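Local coordinates for acyl-coenzyme A thioesterase THEM4 (Rhodococcus sp., PDB 2OV9), which probably hydrolyses medium- and long-chain fatty acyl-CoA thioesters to free fatty acid and coenzyme A, as a hot-dog-fold member of the THEM4/THEM5 family, at residues I77-W80 with G84-R87; T16-P21 with N146-K151. One frame throughout, in Å; residues are numbered along the deposited sequence.

Interaction 1: residues I77-W80 with G84-R87; sequences IDMW and GVTR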
loop_
_atom_site.group_PDB
_atom_site.type_symbol
_atom_site.label_atom_id
_atom_site.label_comp_id
_atom_site.label_asym_id
_atom_site.label_seq_id
_atom_site.Cartn_x
_atom_site.Cartn_y
_atom_site.Cartn_z
ATOM N N ILE B 77 14.463 -2.480 -11.920
ATOM C CA ILE B 77 15.574 -2.550 -10.988
ATOM C C ILE B 77 15.170 -3.482 -9.847
ATOM O O ILE B 77 14.225 -3.183 -9.110
ATOM C CB ILE B 77 15.915 -1.147 -10.392
ATOM C CG1 ILE B 77 15.924 -0.040 -11.468
ATOM C CG2 ILE B 77 17.215 -1.197 -9.602
ATOM C CD1 ILE B 77 17.239 0.147 -12.234
ATOM N N ASP B 78 15.863 -4.615 -9.712
ATOM C CA ASP B 78 15.706 -5.441 -8.514
ATOM C C ASP B 78 16.641 -4.918 -7.432
ATOM O O ASP B 78 17.813 -5.314 -7.354
ATOM C CB ASP B 78 15.962 -6.934 -8.779
ATOM C CG ASP B 78 15.503 -7.832 -7.611
ATOM O OD1 ASP B 78 15.022 -7.294 -6.582
ATOM O OD2 ASP B 78 15.619 -9.080 -7.726
HETATM N N MSE B 79 16.101 -4.016 -6.613
HETATM C CA MSE B 79 16.800 -3.429 -5.471
HETATM C C MSE B 79 17.254 -4.482 -4.471
HETATM O O MSE B 79 18.337 -4.379 -3.895
HETATM C CB MSE B 79 15.867 -2.441 -4.760
HETATM C CG MSE B 79 16.518 -1.655 -3.636
HETATM SE SE MSE B 79 15.356 -0.241 -2.977
HETATM C CE MSE B 79 13.943 -1.327 -2.175
ATOM N N TRP B 80 16.409 -5.488 -4.262
ATOM C CA TRP B 80 16.668 -6.550 -3.281
ATOM C C TRP B 80 17.746 -7.526 -3.774
ATOM O O TRP B 80 18.155 -8.435 -3.047
ATOM C CB TRP B 80 15.357 -7.279 -2.931
ATOM C CG TRP B 80 14.345 -6.350 -2.353
ATOM C CD1 TRP B 80 14.202 -6.008 -1.043
ATOM C CD2 TRP B 80 13.379 -5.578 -3.079
ATOM N NE1 TRP B 80 13.185 -5.088 -0.896
ATOM C CE2 TRP B 80 12.667 -4.803 -2.133
ATOM C CE3 TRP B 80 13.035 -5.476 -4.432
ATOM C CZ2 TRP B 80 11.625 -3.944 -2.499
ATOM C CZ3 TRP B 80 12.001 -4.608 -4.794
ATOM C CH2 TRP B 80 11.311 -3.857 -3.830
ATOM N N GLY B 84 20.219 -1.471 -7.335
ATOM C CA GLY B 84 20.008 -0.049 -7.095
ATOM C C GLY B 84 18.576 0.167 -6.666
ATOM O O GLY B 84 17.807 -0.787 -6.554
ATOM N N VAL B 85 18.200 1.417 -6.433
ATOM C CA VAL B 85 16.855 1.709 -5.932
ATOM C C VAL B 85 15.807 1.556 -7.055
ATOM O O VAL B 85 16.013 2.057 -8.163
ATOM C CB VAL B 85 16.823 3.122 -5.295
ATOM C CG1 VAL B 85 15.466 3.452 -4.769
ATOM C CG2 VAL B 85 17.863 3.212 -4.161
ATOM N N THR B 86 14.706 0.850 -6.752
ATOM C CA THR B 86 13.580 0.604 -7.679
ATOM C C THR B 86 12.899 1.898 -8.108
ATOM O O THR B 86 12.977 2.911 -7.401
ATOM C CB THR B 86 12.487 -0.258 -7.035
ATOM O OG1 THR B 86 11.987 0.420 -5.876
ATOM C CG2 THR B 86 13.032 -1.616 -6.619
ATOM N N ARG B 87 12.198 1.844 -9.239
ATOM C CA ARG B 87 11.509 3.008 -9.785
ATOM C C ARG B 87 10.006 2.760 -10.113
ATOM O O ARG B 87 9.326 3.628 -10.662
ATOM C CB ARG B 87 12.238 3.410 -11.060
ATOM C CG ARG B 87 12.342 4.887 -11.234
ATOM C CD ARG B 87 12.829 5.211 -12.618
ATOM N NE ARG B 87 12.504 6.582 -13.005
ATOM C CZ ARG B 87 11.439 6.922 -13.724
ATOM N NH1 ARG B 87 10.579 5.987 -14.119
ATOM N NH2 ARG B 87 11.234 8.194 -14.035
HETATM O O HOH W 1 12.565 -0.077 -11.253
#
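M79 and T86 meet at the packed heart of this tight reversal of the loop between helix 51-67 and strand 105-106. The methyl CG2 of T86 lies 3.5 Å from CB of M79, closer than carbon atoms usually pack. It also comes obliquely to the W80 ring, 3.7 Å from CZ3, the two side chains crossing at about a right angle. What aims the methyl this way is the threonine rotamer: with chi1 at 60°, OG1 sits between the backbone N and the carbonyl carbon, and CG2 swings toward 77-80, reaching I77 O at 3.2 Å, while OG1 bonds to D89. M79, a selenomethionine, leaves its backbone with CG anti to N (chi1 -174°) and runs alongside 84-87, its SE 3.8 Å from CA of V85. Its bent end brings CE over one face of the W80 ring, toward the rim. G84 O is enclosed here too, 3.0 Å from M79 CA in a CA-H...O contact, with I77 CG2 coming within 3.1 Å of the same oxygen. G84 itself has backbone angles at which a CB would jam against the preceding carbonyl.

The packing is looser where I77 N, at 3.1 Å, and R87 N, at 2.8 Å, both donate to a water between them. R87 turns its side chain away, to a salt bridge with E95. The reversal lies on helix 131-148, at H140 and V144, and at the subunit interface, where W80 meets H130 of the second subunit edge-to-face. Between the two segments no direct hydrogen bond forms: methyl, selenium and ring make the contact with the bridging water, and E83, accepting from D78 N, braces the turn.

Interaction 2: residues T16-P21 with N146-K151; sequences TVLTSP and NAWGGK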
loop_
_atom_site.group_PDB
_atom_site.type_symbol
_atom_site.label_atom_id
_atom_site.label_comp_id
_atom_site.label_asym_id
_atom_site.label_seq_id
_atom_site.Cartn_x
_atom_site.Cartn_y
_atom_site.Cartn_z
ATOM N N THR B 16 22.114 13.066 -1.362
ATOM C CA THR B 16 21.933 12.486 -2.685
ATOM C C THR B 16 20.506 11.956 -2.779
ATOM O O THR B 16 20.089 11.162 -1.933
ATOM C CB THR B 16 22.945 11.332 -2.925
ATOM O OG1 THR B 16 24.268 11.888 -3.020
ATOM C CG2 THR B 16 22.628 10.598 -4.201
ATOM N N VAL B 17 19.750 12.421 -3.772
ATOM C CA VAL B 17 18.374 11.965 -3.947
ATOM C C VAL B 17 18.470 10.555 -4.490
ATOM O O VAL B 17 19.143 10.346 -5.491
ATOM C CB VAL B 17 17.592 12.859 -4.928
ATOM C CG1 VAL B 17 16.147 12.339 -5.092
ATOM C CG2 VAL B 17 17.567 14.308 -4.431
ATOM N N LEU B 18 17.809 9.598 -3.835
ATOM C CA LEU B 18 17.904 8.182 -4.226
ATOM C C LEU B 18 16.758 7.700 -5.102
ATOM O O LEU B 18 16.908 6.785 -5.935
ATOM C CB LEU B 18 17.983 7.315 -2.979
ATOM C CG LEU B 18 19.204 7.593 -2.103
ATOM C CD1 LEU B 18 19.169 6.742 -0.875
ATOM C CD2 LEU B 18 20.472 7.315 -2.891
ATOM N N THR B 19 15.601 8.300 -4.881
ATOM C CA THR B 19 14.404 8.006 -5.650
ATOM C C THR B 19 14.477 8.745 -6.988
ATOM O O THR B 19 15.377 9.551 -7.218
ATOM C CB THR B 19 13.179 8.432 -4.875
ATOM O OG1 THR B 19 13.362 9.780 -4.420
ATOM C CG2 THR B 19 13.017 7.531 -3.669
ATOM N N SER B 20 13.554 8.439 -7.886
ATOM C CA SER B 20 13.594 9.034 -9.210
ATOM C C SER B 20 13.255 10.527 -9.199
ATOM O O SER B 20 12.209 10.915 -8.690
ATOM C CB SER B 20 12.650 8.298 -10.146
ATOM O OG SER B 20 12.904 8.719 -11.472
ATOM N N PRO B 21 14.122 11.366 -9.814
ATOM C CA PRO B 21 13.861 12.815 -9.816
ATOM C C PRO B 21 12.722 13.162 -10.767
ATOM O O PRO B 21 12.463 12.388 -11.701
ATOM C CB PRO B 21 15.185 13.430 -10.296
ATOM C CG PRO B 21 15.923 12.337 -10.971
ATOM C CD PRO B 21 15.337 11.008 -10.568
ATOM N N ASN B 146 19.262 -0.201 2.993
ATOM C CA ASN B 146 20.224 -1.227 2.646
ATOM C C ASN B 146 20.998 -0.934 1.360
ATOM O O ASN B 146 22.205 -1.162 1.312
ATOM C CB ASN B 146 19.552 -2.605 2.557
ATOM C CG ASN B 146 19.102 -3.134 3.915
ATOM O OD1 ASN B 146 19.596 -2.709 4.947
ATOM N ND2 ASN B 146 18.198 -4.111 3.907
ATOM N N ALA B 147 20.317 -0.464 0.311
ATOM C CA ALA B 147 21.016 -0.092 -0.934
ATOM C C ALA B 147 22.068 0.981 -0.653
ATOM O O ALA B 147 23.210 0.874 -1.089
ATOM C CB ALA B 147 20.031 0.414 -1.985
ATOM N N TRP B 148 21.665 2.008 0.085
ATOM C CA TRP B 148 22.508 3.153 0.395
ATOM C C TRP B 148 23.687 2.763 1.278
ATOM O O TRP B 148 24.762 3.403 1.252
ATOM C CB TRP B 148 21.653 4.248 1.042
ATOM C CG TRP B 148 22.382 5.487 1.497
ATOM C CD1 TRP B 148 22.512 5.933 2.794
ATOM C CD2 TRP B 148 23.035 6.477 0.669
ATOM N NE1 TRP B 148 23.210 7.129 2.820
ATOM C CE2 TRP B 148 23.550 7.480 1.538
ATOM C CE3 TRP B 148 23.260 6.600 -0.711
ATOM C CZ2 TRP B 148 24.251 8.592 1.065
ATOM C CZ3 TRP B 148 23.966 7.716 -1.183
ATOM C CH2 TRP B 148 24.454 8.694 -0.294
ATOM N N GLY B 149 23.499 1.702 2.049
ATOM C CA GLY B 149 24.578 1.142 2.857
ATOM C C GLY B 149 25.421 0.142 2.072
ATOM O O GLY B 149 26.287 -0.497 2.637
ATOM N N GLY B 150 25.154 -0.004 0.775
ATOM C CA GLY B 150 25.943 -0.884 -0.088
ATOM C C GLY B 150 25.672 -2.365 0.106
ATOM O O GLY B 150 26.514 -3.212 -0.235
ATOM N N LYS B 151 24.496 -2.688 0.640
ATOM C CA LYS B 151 24.119 -4.084 0.855
ATOM C C LYS B 151 22.797 -4.424 0.172
ATOM O O LYS B 151 22.043 -3.549 -0.249
ATOM C CB LYS B 151 24.051 -4.403 2.352
ATOM C CG LYS B 151 25.410 -4.617 3.033
ATOM C CD LYS B 151 26.106 -5.925 2.579
ATOM C CE LYS B 151 25.524 -7.179 3.254
ATOM N NZ LYS B 151 26.093 -8.491 2.748
#
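L18 and T16 lie against the indole of W148, and everything that joins the two segments directly is apolar. L18 does most of the touching. Its CD2 comes 3.6 Å from CE3 of W148, on the six-membered ring, while its other methyl, CD1, reaches back to CB of W148 at 4.0 Å. The leucine thus straddles the root and the benzo part of the indole, the side chains crossing at about a right angle. Farther out, T16 CB is 4.0 Å from CH2 of W148. The tryptophan gets there because its CG is anti to the backbone N (chi1 177°), which carries the ring out from the last turn of helix 131-148, the long helix that the antiparallel sheet of the hot-dog fold wraps. The contact thus packs the strand before the N-terminal helices on its C-terminal end.

Hydrogen bonds work around this apolar patch. W148 NE1 donates to L107 O, and T16 OG1 is paired with P13 O. Past W148 along the chain, on the side away from the indole, the helix ends in a Schellman motif: K151 N bonds N146 O at 2.8 Å, with G150 at positive phi (75°).

V112, on strand 112-117, touches both L18 and W148. Replacing W148 by an alanine would probably leave L18 and T16 without the ring they pack on, deprive L107 O of its indole donor and open a gap beside strand 16-17. With no hydrogen bond or charge pair crossing between the segments, the join depends on burying hydrocarbon, while the bond from W148 NE1 to L107 O helps fix how the ring is turned.

From the N terminus, the chain first passes strand 16-17 and the loop after it, runs through helices 26-43 and 51-67, and then turns back on itself at 77-80 and 84-87, where interaction 1 closes a loop of only three residues. Interaction 2 closes much later, when the end of helix 131-148 returns to 16-21 with 124 residues between. Interaction 1 is therefore nested inside it. Their centres are about 9 Å apart, and they touch: R87 NE lies 2.7 Å from S20 OG, a probable hydrogen bond, and V85 packs on L18 and A147. Together they tie the N-terminal strand and the loop between helix 51-67 and strand 105-106 to the central helix.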